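Local structure of carbohydrate binding module family 33 and 10 domain protein (Teredinibacter turnerae, 6RW7) at residues His107-Glu113 with Trp185-Glu189; Val51-Gly57 with Thr191-Phe196; Gln96-Ile102 with Ser164-Cys170; Glu56-Val60 with Glu113-Tyr117. The protein is an AA10 lytic polysaccharide monooxygenase, a copper enzyme whose catalytic domain, the part modelled here, probably acts by oxidative cleavage of cellulose. One frame throughout, in Å; residues are numbered along the deposited sequence.

How the contacts relate
Contacts 1, 2 and 4 belong to one mixed sheet of the beta-sandwich, and contact 3 to the four-strand sheet packed against it. All four are partly buried. Contact 3 has the most regular pairing, with an apolar face turned into the core and a mostly polar face carrying a second copper. Contacts 1 and 2 reach the copper(I) surface. A salt bridge from Arg187 to Glu193 joins them there, and charged groups and aromatic rings dominate. Contact 4 has no backbone pairing. It joins a loop to the strand of contact 1 through charges. It shares Glu113 with contact 1, and Glu56 and Gly57 with contact 2.

Contact 1: residues His107-Glu113 with Trp185-Glu189; sequences HFSDTEE and WGRNE. With CU1 (copper (I) ion), chain D.
Strands 111-113 and 185-187 run antiparallel, their axes 4.6 Å apart at closest and their directions 126° apart. A classic beta bulge interrupts the pairing in this LPMO beta-sandwich: Glu112 N and Glu113 N both donate to Gly186 O, and Gly186 N returns a bond to Glu113 O. Beyond the strand, Asn188 N donates to Asp110 O. The side chains gather round His107, whose NE2 binds the copper(I) ion at 2.0 Å. His1 completes the histidine pair at this metal. The guanidinium of Arg187 lies flat on the His107 ring, with planes 12° apart and centres 4.0 Å apart. NH1 sits over the middle of the ring. The Arg187 chain is bent at chi3 (64°), which turns the guanidinium back over the imidazole. The guanidinium edge of Arg187 grips Asp110 side-on: Arg187 NE donates to Asp110 OD1 at 2.9 Å and Arg187 NH2 to Asp110 OD2 at 2.9 Å. OD2 uses its syn lone pair; OD1 is also met on the syn side, but tilted out of the carboxylate plane. NH1 has a further salt bridge to Glu193, so the guanidinium is held between two acids and probably keeps its stacked position. Trp185 approaches His107 from another side, CH2 lying 3.7 Å from His107 CD2. The rings are nearly parallel but barely overlap. At the other end of the indole, Trp185 NE1 donates in the ring plane to Thr111 OG1 at 3.0 Å. Thr111 OG1 in turn donates a hydrogen bond to His107 O at 2.8 Å.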
# COMPACT_ATOMS: atom_id res chain seq x y z
N HIS A 107 -4.33 -14.58 -6.67
CA HIS A 107 -5.17 -14.36 -7.87
C HIS A 107 -4.28 -13.91 -9.05
O HIS A 107 -4.55 -12.86 -9.65
CB HIS A 107 -6.24 -13.30 -7.60
CG HIS A 107 -6.94 -13.38 -6.28
ND1 HIS A 107 -7.74 -14.45 -5.94
CD2 HIS A 107 -6.99 -12.51 -5.25
CE1 HIS A 107 -8.24 -14.25 -4.73
NE2 HIS A 107 -7.79 -13.06 -4.28
N PHE A 108 -3.29 -14.70 -9.44
CA PHE A 108 -2.43 -14.42 -10.61
C PHE A 108 -3.27 -14.39 -11.88
O PHE A 108 -3.07 -13.52 -12.72
CB PHE A 108 -1.34 -15.47 -10.73
CG PHE A 108 -0.24 -15.34 -9.71
CD1 PHE A 108 0.71 -14.34 -9.83
CD2 PHE A 108 -0.12 -16.24 -8.66
CE1 PHE A 108 1.76 -14.25 -8.92
CE2 PHE A 108 0.92 -16.15 -7.75
CZ PHE A 108 1.86 -15.14 -7.87
N SER A 109 -4.19 -15.35 -12.03
CA SER A 109 -4.83 -15.69 -13.33
C SER A 109 -5.65 -14.53 -13.90
O SER A 109 -5.84 -14.54 -15.13
CB SER A 109 -5.66 -16.94 -13.22
OG SER A 109 -6.83 -16.69 -12.46
N ASP A 110 -6.16 -13.60 -13.09
CA ASP A 110 -6.94 -12.45 -13.61
C ASP A 110 -6.38 -11.15 -13.02
O ASP A 110 -7.09 -10.15 -13.07
CB ASP A 110 -8.45 -12.65 -13.42
CG ASP A 110 -8.84 -12.81 -11.96
OD1 ASP A 110 -7.95 -12.72 -11.07
OD2 ASP A 110 -10.06 -13.03 -11.72
N THR A 111 -5.14 -11.15 -12.55
CA THR A 111 -4.44 -9.88 -12.23
C THR A 111 -4.41 -9.01 -13.50
O THR A 111 -4.05 -9.54 -14.57
CB THR A 111 -3.01 -10.12 -11.75
OG1 THR A 111 -3.11 -10.63 -10.42
CG2 THR A 111 -2.19 -8.86 -11.76
N GLU A 112 -4.74 -7.74 -13.38
CA GLU A 112 -4.72 -6.82 -14.55
C GLU A 112 -3.74 -5.66 -14.35
O GLU A 112 -3.04 -5.31 -15.32
CB GLU A 112 -6.11 -6.26 -14.84
CG GLU A 112 -6.08 -5.38 -16.06
CD GLU A 112 -7.44 -5.14 -16.69
OE1 GLU A 112 -8.42 -5.00 -15.93
OE2 GLU A 112 -7.49 -5.08 -17.95
N GLU A 113 -3.71 -5.01 -13.18
CA GLU A 113 -2.83 -3.83 -13.12
C GLU A 113 -2.30 -3.59 -11.71
O GLU A 113 -2.90 -4.01 -10.71
CB GLU A 113 -3.52 -2.59 -13.67
CG GLU A 113 -4.78 -2.24 -12.92
CD GLU A 113 -5.50 -0.97 -13.33
OE1 GLU A 113 -5.27 -0.50 -14.46
OE2 GLU A 113 -6.23 -0.42 -12.50
N TRP A 185 -3.49 -3.10 -6.30
CA TRP A 185 -3.38 -4.33 -7.11
C TRP A 185 -4.79 -4.64 -7.59
O TRP A 185 -5.62 -4.97 -6.74
CB TRP A 185 -2.72 -5.45 -6.31
CG TRP A 185 -2.92 -6.82 -6.88
CD1 TRP A 185 -2.87 -7.19 -8.19
CD2 TRP A 185 -3.22 -8.00 -6.12
NE1 TRP A 185 -3.14 -8.52 -8.30
CE2 TRP A 185 -3.37 -9.04 -7.05
CE3 TRP A 185 -3.38 -8.27 -4.75
CZ2 TRP A 185 -3.69 -10.33 -6.66
CZ3 TRP A 185 -3.68 -9.56 -4.37
CH2 TRP A 185 -3.85 -10.57 -5.32
N GLY A 186 -5.03 -4.51 -8.88
CA GLY A 186 -6.39 -4.69 -9.42
C GLY A 186 -6.50 -5.94 -10.26
O GLY A 186 -5.67 -6.15 -11.18
N ARG A 187 -7.53 -6.72 -9.99
CA ARG A 187 -7.95 -7.83 -10.87
C ARG A 187 -8.84 -7.26 -11.97
O ARG A 187 -9.30 -6.11 -11.88
CB ARG A 187 -8.65 -8.90 -10.02
CG ARG A 187 -7.72 -9.55 -9.02
CD ARG A 187 -8.43 -10.44 -8.03
NE ARG A 187 -9.06 -11.58 -8.68
CZ ARG A 187 -10.01 -12.34 -8.14
NH1 ARG A 187 -10.42 -12.14 -6.90
NH2 ARG A 187 -10.55 -13.31 -8.84
N ASN A 188 -9.10 -8.07 -12.98
CA ASN A 188 -9.85 -7.63 -14.16
C ASN A 188 -11.34 -7.54 -13.83
O ASN A 188 -11.76 -7.80 -12.70
CB ASN A 188 -9.51 -8.52 -15.34
CG ASN A 188 -10.29 -9.81 -15.37
OD1 ASN A 188 -10.84 -10.26 -14.36
ND2 ASN A 188 -10.37 -10.38 -16.55
N GLU A 189 -12.12 -7.22 -14.86
CA GLU A 189 -13.56 -6.90 -14.74
C GLU A 189 -14.38 -8.11 -14.27
O GLU A 189 -15.53 -7.86 -13.87
CB GLU A 189 -14.05 -6.41 -16.10
CG GLU A 189 -14.00 -7.49 -17.15
CD GLU A 189 -14.53 -7.10 -18.51
OE1 GLU A 189 -15.23 -6.08 -18.59
OE2 GLU A 189 -14.26 -7.86 -19.46
CU CU1 D . -7.94 -12.46 -2.42
O HOH W 1 -11.38 -10.59 -11.64
O HOH W 2 -8.40 -3.77 -13.35
O HOH W 3 -8.31 -14.84 -1.57

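Contact 2: residues Val51-Gly57 with Thr191-Phe196; sequences VVAHHEG and TYERFF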
# COMPACT_ATOMS: atom_id res chain seq x y z
N VAL A 51 -7.37 -5.22 2.68
CA VAL A 51 -7.80 -3.83 2.39
C VAL A 51 -8.31 -3.86 0.95
O VAL A 51 -7.48 -3.93 0.02
CB VAL A 51 -6.69 -2.79 2.59
CG1 VAL A 51 -7.30 -1.41 2.45
CG2 VAL A 51 -6.01 -2.92 3.95
N VAL A 52 -9.63 -3.91 0.77
CA VAL A 52 -10.25 -4.42 -0.48
C VAL A 52 -11.47 -3.62 -0.91
O VAL A 52 -12.23 -3.13 -0.04
CB VAL A 52 -10.58 -5.93 -0.36
CG1 VAL A 52 -11.65 -6.20 0.68
CG2 VAL A 52 -10.94 -6.56 -1.70
N ALA A 53 -11.64 -3.54 -2.22
CA ALA A 53 -12.85 -3.00 -2.86
C ALA A 53 -13.10 -3.77 -4.15
O ALA A 53 -12.27 -4.60 -4.54
CB ALA A 53 -12.68 -1.52 -3.11
N HIS A 54 -14.21 -3.45 -4.83
CA HIS A 54 -14.54 -4.05 -6.12
C HIS A 54 -14.87 -2.93 -7.09
O HIS A 54 -16.04 -2.69 -7.33
CB HIS A 54 -15.69 -5.06 -5.98
CG HIS A 54 -15.30 -6.23 -5.16
ND1 HIS A 54 -15.41 -6.23 -3.79
CD2 HIS A 54 -14.76 -7.41 -5.52
CE1 HIS A 54 -14.94 -7.37 -3.32
NE2 HIS A 54 -14.57 -8.13 -4.37
N HIS A 55 -13.84 -2.27 -7.59
CA HIS A 55 -13.97 -1.14 -8.54
C HIS A 55 -12.59 -0.83 -9.11
O HIS A 55 -11.64 -1.60 -8.84
CB HIS A 55 -14.64 0.06 -7.87
CG HIS A 55 -13.93 0.58 -6.67
ND1 HIS A 55 -12.55 0.86 -6.65
CD2 HIS A 55 -14.40 0.90 -5.45
CE1 HIS A 55 -12.25 1.34 -5.46
NE2 HIS A 55 -13.35 1.36 -4.70
N GLU A 56 -12.51 0.20 -9.92
CA GLU A 56 -11.32 0.51 -10.76
C GLU A 56 -10.27 1.35 -10.00
O GLU A 56 -9.24 1.70 -10.60
CB GLU A 56 -11.80 1.21 -12.02
CG GLU A 56 -12.62 0.32 -12.95
CD GLU A 56 -13.41 1.13 -13.97
OE1 GLU A 56 -14.39 1.79 -13.58
OE2 GLU A 56 -13.03 1.10 -15.16
N GLY A 57 -10.48 1.65 -8.73
CA GLY A 57 -9.47 2.33 -7.90
C GLY A 57 -9.37 3.81 -8.18
O GLY A 57 -10.25 4.39 -8.87
N THR A 191 -14.31 -9.61 -11.52
CA THR A 191 -14.58 -9.25 -10.11
C THR A 191 -14.35 -7.76 -9.83
O THR A 191 -14.93 -7.25 -8.86
CB THR A 191 -13.69 -10.03 -9.13
OG1 THR A 191 -12.31 -9.65 -9.23
CG2 THR A 191 -13.86 -11.53 -9.28
N TYR A 192 -13.42 -7.15 -10.56
CA TYR A 192 -12.86 -5.80 -10.25
C TYR A 192 -12.30 -5.76 -8.83
O TYR A 192 -12.10 -4.68 -8.27
CB TYR A 192 -13.87 -4.68 -10.47
CG TYR A 192 -13.96 -4.21 -11.91
CD1 TYR A 192 -12.84 -3.76 -12.59
CD2 TYR A 192 -15.15 -4.27 -12.61
CE1 TYR A 192 -12.92 -3.34 -13.92
CE2 TYR A 192 -15.25 -3.83 -13.92
CZ TYR A 192 -14.13 -3.38 -14.58
OH TYR A 192 -14.25 -2.99 -15.90
N GLU A 193 -11.98 -6.91 -8.25
CA GLU A 193 -11.46 -6.90 -6.86
C GLU A 193 -10.08 -6.25 -6.87
O GLU A 193 -9.27 -6.52 -7.77
CB GLU A 193 -11.40 -8.33 -6.32
CG GLU A 193 -11.07 -8.41 -4.87
CD GLU A 193 -11.32 -9.79 -4.32
OE1 GLU A 193 -10.43 -10.64 -4.43
OE2 GLU A 193 -12.48 -10.03 -3.90
N ARG A 194 -9.86 -5.38 -5.90
CA ARG A 194 -8.67 -4.49 -5.86
C ARG A 194 -8.19 -4.41 -4.41
O ARG A 194 -9.03 -4.27 -3.51
CB ARG A 194 -9.05 -3.12 -6.40
CG ARG A 194 -7.89 -2.13 -6.52
CD ARG A 194 -8.37 -0.86 -7.23
NE ARG A 194 -8.70 -1.21 -8.61
CZ ARG A 194 -7.88 -1.14 -9.66
NH1 ARG A 194 -6.69 -0.55 -9.59
NH2 ARG A 194 -8.27 -1.66 -10.81
N PHE A 195 -6.88 -4.49 -4.21
CA PHE A 195 -6.27 -4.42 -2.87
C PHE A 195 -5.38 -3.19 -2.79
O PHE A 195 -4.86 -2.74 -3.83
CB PHE A 195 -5.49 -5.70 -2.58
CG PHE A 195 -6.41 -6.89 -2.53
CD1 PHE A 195 -6.69 -7.60 -3.68
CD2 PHE A 195 -7.03 -7.25 -1.34
CE1 PHE A 195 -7.59 -8.65 -3.64
CE2 PHE A 195 -7.95 -8.29 -1.31
CZ PHE A 195 -8.22 -8.98 -2.46
N PHE A 196 -5.32 -2.61 -1.60
CA PHE A 196 -4.67 -1.31 -1.35
C PHE A 196 -3.56 -1.46 -0.32
O PHE A 196 -3.72 -2.17 0.63
CB PHE A 196 -5.70 -0.28 -0.89
CG PHE A 196 -6.85 -0.13 -1.84
CD1 PHE A 196 -7.96 -0.95 -1.75
CD2 PHE A 196 -6.78 0.78 -2.88
CE1 PHE A 196 -8.99 -0.83 -2.66
CE2 PHE A 196 -7.81 0.91 -3.79
CZ PHE A 196 -8.91 0.09 -3.67
O HOH W 4 -10.00 -3.92 -10.17
O HOH W 5 -11.66 -1.05 -16.32
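His54 and Glu193 lie side by side and point the same way from the paired strands. His54 NE2 donates to Glu193 OE2 at 2.9 Å, using the anti lone pair of the carboxylate; the N-H...O angle is 140°. The ring and carboxylate planes are steeply inclined. The Glu193 chain is extended. His54 ND1 bonds Glu73 on its other side. Next along the same face, Val52 CG2 touches Phe195 CE2 at 3.5 Å, the two side chains lying side by side and pointing the same way. Phe195 lies beside the copper(I) ion. Glu193 is a copper(I)-binding residue of this protein, although it does not coordinate the ion in this model; this edge of the LPMO beta-sandwich thus lies beside the metal centre. The strands 52-54 and 193-196 are antiparallel; Ala53 and Arg194 form a hydrogen-bonded pair. The Phe196 ring turns its edge to Ala53, Phe196 CE1 reaching Ala53 CB at 3.8 Å. The Arg194 chain leaves the strand extended, then bends at chi3 (-66°), which swings the guanidinium toward the turn at 55-57. Arg194 NE donates to His55 O at 3.0 Å, and Glu56 O stands over the centre of one guanidinium face. NH1 and NH2 reach Glu184 and Glu113. His55 folds back so that ND1 accepts from Gly57 N at 3.0 Å, and Ala53 CB lies over the rim of one face of its ring.

Contact 3: residues Gln96-Ile102 with Ser164-Cys170; sequences QTFVWDI and SHINVTC. With CU (copper (II) ion), chain C.
Backbone hydrogen bonds join strands 96-101 and 165-170 in regular antiparallel register. The pairs Gln96-Cys170, Phe98-Val168 and Trp100-Ile166 each exchange two bonds, and Ile102 N adds one to Ser164 O. Apolar contacts fill the face turned into the beta-sandwich. Phe98 CE1 meets Cys170 CB at 3.9 Å, with the sulfur oblique to the ring, and Ile102 CD1 touches Ile166 CD1 at 3.9 Å. Trp185 and Leu114 of the other sheet pack here. Cys170 is disulfide-bonded to Cys142. The opposite face is mostly polar, with Val99 set among Thr97, Thr169, Asn167 and His165. Thr97 OG1 and Thr169 OG1 make a weak hydrogen bond at 3.4 Å. Val99 CG1 presses against the His165 ring, 3.2 Å from ND1, and Asn167 OD1 lies alongside Val99. Metal binding ends the row. The copper(II) ion is bound by His165 NE2 at 2.0 Å and by Asp101 OD2 at 2.5 Å; Glu5 and a water are further ligands. Asp101 CG is anti to the backbone N (chi1 179°), which carries OD2 to the edge of the His165 ring. Asp101 OD1 bonds Ser103. The protein ligands come from three strands, which the metal cross-links here; the carboxylates probably offset part of its charge.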
# COMPACT_ATOMS: atom_id res chain seq x y z
N GLN A 96 13.00 1.06 -8.98
CA GLN A 96 12.83 0.25 -7.75
C GLN A 96 11.85 -0.87 -8.06
O GLN A 96 10.91 -0.65 -8.84
CB GLN A 96 12.35 1.09 -6.56
CG GLN A 96 13.26 2.26 -6.15
CD GLN A 96 14.66 1.86 -5.73
OE1 GLN A 96 14.87 0.76 -5.26
NE2 GLN A 96 15.62 2.76 -5.92
N THR A 97 12.02 -2.02 -7.42
CA THR A 97 11.08 -3.15 -7.50
C THR A 97 10.17 -3.13 -6.27
O THR A 97 10.68 -3.13 -5.13
CB THR A 97 11.78 -4.50 -7.70
OG1 THR A 97 12.55 -4.35 -8.89
CG2 THR A 97 10.80 -5.64 -7.87
N PHE A 98 8.87 -3.15 -6.49
CA PHE A 98 7.85 -3.29 -5.42
C PHE A 98 7.36 -4.73 -5.42
O PHE A 98 7.06 -5.25 -6.49
CB PHE A 98 6.68 -2.33 -5.64
CG PHE A 98 7.05 -0.89 -5.44
CD1 PHE A 98 7.63 -0.15 -6.46
CD2 PHE A 98 6.85 -0.28 -4.21
CE1 PHE A 98 8.02 1.16 -6.25
CE2 PHE A 98 7.20 1.05 -4.02
CZ PHE A 98 7.81 1.75 -5.03
N VAL A 99 7.29 -5.35 -4.27
CA VAL A 99 6.90 -6.78 -4.14
C VAL A 99 5.55 -6.82 -3.44
O VAL A 99 5.47 -6.47 -2.22
CB VAL A 99 7.97 -7.56 -3.37
CG1 VAL A 99 7.55 -9.02 -3.26
CG2 VAL A 99 9.35 -7.44 -4.00
N TRP A 100 4.53 -7.24 -4.17
CA TRP A 100 3.23 -7.58 -3.56
C TRP A 100 3.30 -9.02 -3.09
O TRP A 100 3.57 -9.91 -3.93
CB TRP A 100 2.08 -7.40 -4.54
CG TRP A 100 1.65 -5.98 -4.73
CD1 TRP A 100 2.21 -5.00 -5.50
CD2 TRP A 100 0.54 -5.37 -4.08
NE1 TRP A 100 1.50 -3.84 -5.40
CE2 TRP A 100 0.45 -4.05 -4.56
CE3 TRP A 100 -0.42 -5.83 -3.18
CZ2 TRP A 100 -0.56 -3.18 -4.13
CZ3 TRP A 100 -1.41 -4.97 -2.76
CH2 TRP A 100 -1.46 -3.65 -3.21
N ASP A 101 2.98 -9.28 -1.83
CA ASP A 101 2.73 -10.65 -1.35
C ASP A 101 1.26 -10.95 -1.58
O ASP A 101 0.41 -10.22 -1.04
CB ASP A 101 3.04 -10.86 0.13
CG ASP A 101 2.73 -12.29 0.51
OD1 ASP A 101 1.57 -12.59 0.76
OD2 ASP A 101 3.62 -13.11 0.44
N ILE A 102 0.96 -11.97 -2.36
CA ILE A 102 -0.44 -12.38 -2.63
C ILE A 102 -0.65 -13.83 -2.14
O ILE A 102 -1.63 -14.44 -2.53
CB ILE A 102 -0.82 -12.14 -4.12
CG1 ILE A 102 -0.14 -13.10 -5.10
CG2 ILE A 102 -0.55 -10.69 -4.51
CD1 ILE A 102 -0.74 -13.03 -6.49
N SER A 164 4.54 -16.77 -4.19
CA SER A 164 3.22 -16.10 -4.35
C SER A 164 3.42 -14.59 -4.25
O SER A 164 2.74 -13.94 -3.43
CB SER A 164 2.23 -16.56 -3.31
OG SER A 164 1.95 -17.93 -3.48
N HIS A 165 4.32 -14.05 -5.05
CA HIS A 165 4.61 -12.60 -5.13
C HIS A 165 4.35 -12.09 -6.54
O HIS A 165 4.53 -12.84 -7.52
CB HIS A 165 6.05 -12.27 -4.75
CG HIS A 165 6.40 -12.44 -3.31
ND1 HIS A 165 7.68 -12.23 -2.86
CD2 HIS A 165 5.65 -12.80 -2.25
CE1 HIS A 165 7.71 -12.44 -1.56
NE2 HIS A 165 6.47 -12.77 -1.16
N ILE A 166 3.96 -10.82 -6.64
CA ILE A 166 4.03 -10.07 -7.91
C ILE A 166 5.12 -9.02 -7.74
O ILE A 166 5.06 -8.25 -6.77
CB ILE A 166 2.69 -9.42 -8.30
CG1 ILE A 166 1.59 -10.45 -8.53
CG2 ILE A 166 2.88 -8.51 -9.50
CD1 ILE A 166 0.19 -9.87 -8.64
N ASN A 167 6.11 -8.99 -8.63
CA ASN A 167 7.21 -8.00 -8.61
C ASN A 167 6.95 -6.98 -9.72
O ASN A 167 6.76 -7.40 -10.88
CB ASN A 167 8.57 -8.67 -8.79
CG ASN A 167 8.86 -9.77 -7.79
OD1 ASN A 167 8.53 -9.65 -6.61
ND2 ASN A 167 9.49 -10.84 -8.25
N VAL A 168 6.86 -5.70 -9.38
CA VAL A 168 6.65 -4.63 -10.37
C VAL A 168 7.84 -3.70 -10.30
O VAL A 168 8.13 -3.22 -9.20
CB VAL A 168 5.40 -3.77 -10.10
CG1 VAL A 168 5.05 -2.93 -11.32
CG2 VAL A 168 4.22 -4.52 -9.58
N THR A 169 8.42 -3.34 -11.44
CA THR A 169 9.53 -2.36 -11.50
C THR A 169 8.97 -1.00 -11.89
O THR A 169 8.21 -0.92 -12.88
CB THR A 169 10.63 -2.90 -12.42
OG1 THR A 169 11.00 -4.16 -11.88
CG2 THR A 169 11.81 -1.97 -12.49
N CYS A 170 9.32 0.03 -11.13
CA CYS A 170 8.75 1.39 -11.28
C CYS A 170 9.90 2.39 -11.27
O CYS A 170 10.91 2.14 -10.60
CB CYS A 170 7.80 1.73 -10.14
SG CYS A 170 6.27 0.75 -10.05
CU CU C . 6.09 -13.10 0.76
O HOH W 6 5.97 -15.23 0.30

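Contact 4: residues Glu56-Val60 with Glu113-Tyr117; sequences EGRKV and ELVFY
The Tyr117 ring meets the loop through its hydroxyl end. Arg58 CG comes in obliquely, 3.5 Å from Tyr117 CZ, and Lys59 N lies at the ring edge, near its plane. The guanidinium of Arg58 plays no part in this meeting. The guanidinium plane, 68° from that of the tyrosine ring, turns away to a cation-pi contact with Trp133. Lys59 CG also rests 3.4 Å from Tyr117 OH. From there the lysine chain runs over the strand, Lys59 CE lying 4.0 Å from Val115 CG2. A bend at chi3 (-71°) then brings the ammonium to the carboxylate of Glu113. Lys59 NZ donates to OE1 of Glu113 at 2.8 Å, on the syn side but 34° out of the carboxylate plane. The other oxygen is held differently: a water donates hydrogen bonds to Glu113 OE2 and to Glu56 O, each at 2.7 Å. Contact 4 thus ties the loop at 56-60, which follows strand 52-54, to residues 113-117 of strand 111-118 in the LPMO beta-sandwich. Lys59 also pairs with Asp143, and Glu113 OE2 with Arg194. Opposite charges therefore alternate along this row, and each acid probably stays ionised because a cation lies beside it.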
# COMPACT_ATOMS: atom_id res chain seq x y z
N GLU A 56 -12.51 0.20 -9.92
CA GLU A 56 -11.32 0.51 -10.76
C GLU A 56 -10.27 1.35 -10.00
O GLU A 56 -9.24 1.70 -10.60
CB GLU A 56 -11.80 1.21 -12.02
CG GLU A 56 -12.62 0.32 -12.95
CD GLU A 56 -13.41 1.13 -13.97
OE1 GLU A 56 -14.39 1.79 -13.58
OE2 GLU A 56 -13.03 1.10 -15.16
N GLY A 57 -10.48 1.65 -8.73
CA GLY A 57 -9.47 2.33 -7.90
C GLY A 57 -9.37 3.81 -8.18
O GLY A 57 -10.25 4.39 -8.87
N ARG A 58 -8.32 4.42 -7.67
CA ARG A 58 -8.14 5.88 -7.61
C ARG A 58 -8.08 6.53 -9.01
O ARG A 58 -8.42 7.70 -9.07
CB ARG A 58 -6.90 6.22 -6.79
CG ARG A 58 -6.60 7.71 -6.71
CD ARG A 58 -7.65 8.49 -5.96
NE ARG A 58 -7.34 9.91 -6.08
CZ ARG A 58 -8.12 10.90 -5.68
NH1 ARG A 58 -9.30 10.66 -5.12
NH2 ARG A 58 -7.75 12.16 -5.89
N LYS A 59 -7.72 5.82 -10.07
CA LYS A 59 -7.75 6.44 -11.43
C LYS A 59 -9.17 6.85 -11.77
O LYS A 59 -9.31 7.82 -12.54
CB LYS A 59 -7.20 5.49 -12.48
CG LYS A 59 -5.69 5.32 -12.36
CD LYS A 59 -5.11 4.52 -13.48
CE LYS A 59 -5.48 3.06 -13.41
NZ LYS A 59 -4.98 2.32 -14.60
N VAL A 60 -10.16 6.15 -11.22
CA VAL A 60 -11.59 6.34 -11.56
C VAL A 60 -12.36 6.91 -10.37
O VAL A 60 -13.19 7.80 -10.58
CB VAL A 60 -12.18 5.01 -12.07
CG1 VAL A 60 -13.70 5.11 -12.26
CG2 VAL A 60 -11.48 4.60 -13.35
N GLU A 113 -3.71 -5.01 -13.18
CA GLU A 113 -2.83 -3.83 -13.12
C GLU A 113 -2.30 -3.59 -11.71
O GLU A 113 -2.90 -4.01 -10.71
CB GLU A 113 -3.52 -2.59 -13.67
CG GLU A 113 -4.78 -2.24 -12.92
CD GLU A 113 -5.50 -0.97 -13.33
OE1 GLU A 113 -5.27 -0.50 -14.46
OE2 GLU A 113 -6.23 -0.42 -12.50
N LEU A 114 -1.17 -2.92 -11.68
CA LEU A 114 -0.49 -2.49 -10.45
C LEU A 114 -0.29 -0.99 -10.60
O LEU A 114 0.33 -0.56 -11.60
CB LEU A 114 0.87 -3.20 -10.32
CG LEU A 114 0.91 -4.71 -10.07
CD1 LEU A 114 0.24 -5.08 -8.78
CD2 LEU A 114 0.43 -5.54 -11.24
N VAL A 115 -0.85 -0.20 -9.69
CA VAL A 115 -0.88 1.28 -9.80
C VAL A 115 -0.24 1.85 -8.54
O VAL A 115 -0.50 1.34 -7.47
CB VAL A 115 -2.33 1.76 -9.97
CG1 VAL A 115 -2.40 3.23 -10.30
CG2 VAL A 115 -3.06 0.96 -11.04
N PHE A 116 0.56 2.91 -8.69
CA PHE A 116 1.28 3.52 -7.56
C PHE A 116 1.21 5.03 -7.66
O PHE A 116 1.53 5.59 -8.73
CB PHE A 116 2.76 3.13 -7.58
CG PHE A 116 3.07 1.66 -7.49
CD1 PHE A 116 2.94 0.84 -8.59
CD2 PHE A 116 3.46 1.11 -6.28
CE1 PHE A 116 3.27 -0.51 -8.50
CE2 PHE A 116 3.75 -0.24 -6.19
CZ PHE A 116 3.66 -1.04 -7.29
N TYR A 117 0.88 5.65 -6.54
CA TYR A 117 0.88 7.11 -6.35
C TYR A 117 1.87 7.46 -5.26
O TYR A 117 2.07 6.64 -4.36
CB TYR A 117 -0.51 7.59 -5.93
CG TYR A 117 -1.61 7.44 -6.93
CD1 TYR A 117 -2.26 6.23 -7.13
CD2 TYR A 117 -2.07 8.54 -7.64
CE1 TYR A 117 -3.28 6.12 -8.06
CE2 TYR A 117 -3.13 8.46 -8.52
CZ TYR A 117 -3.76 7.24 -8.71
OH TYR A 117 -4.79 7.12 -9.63
O HOH W 7 -8.41 0.98 -13.11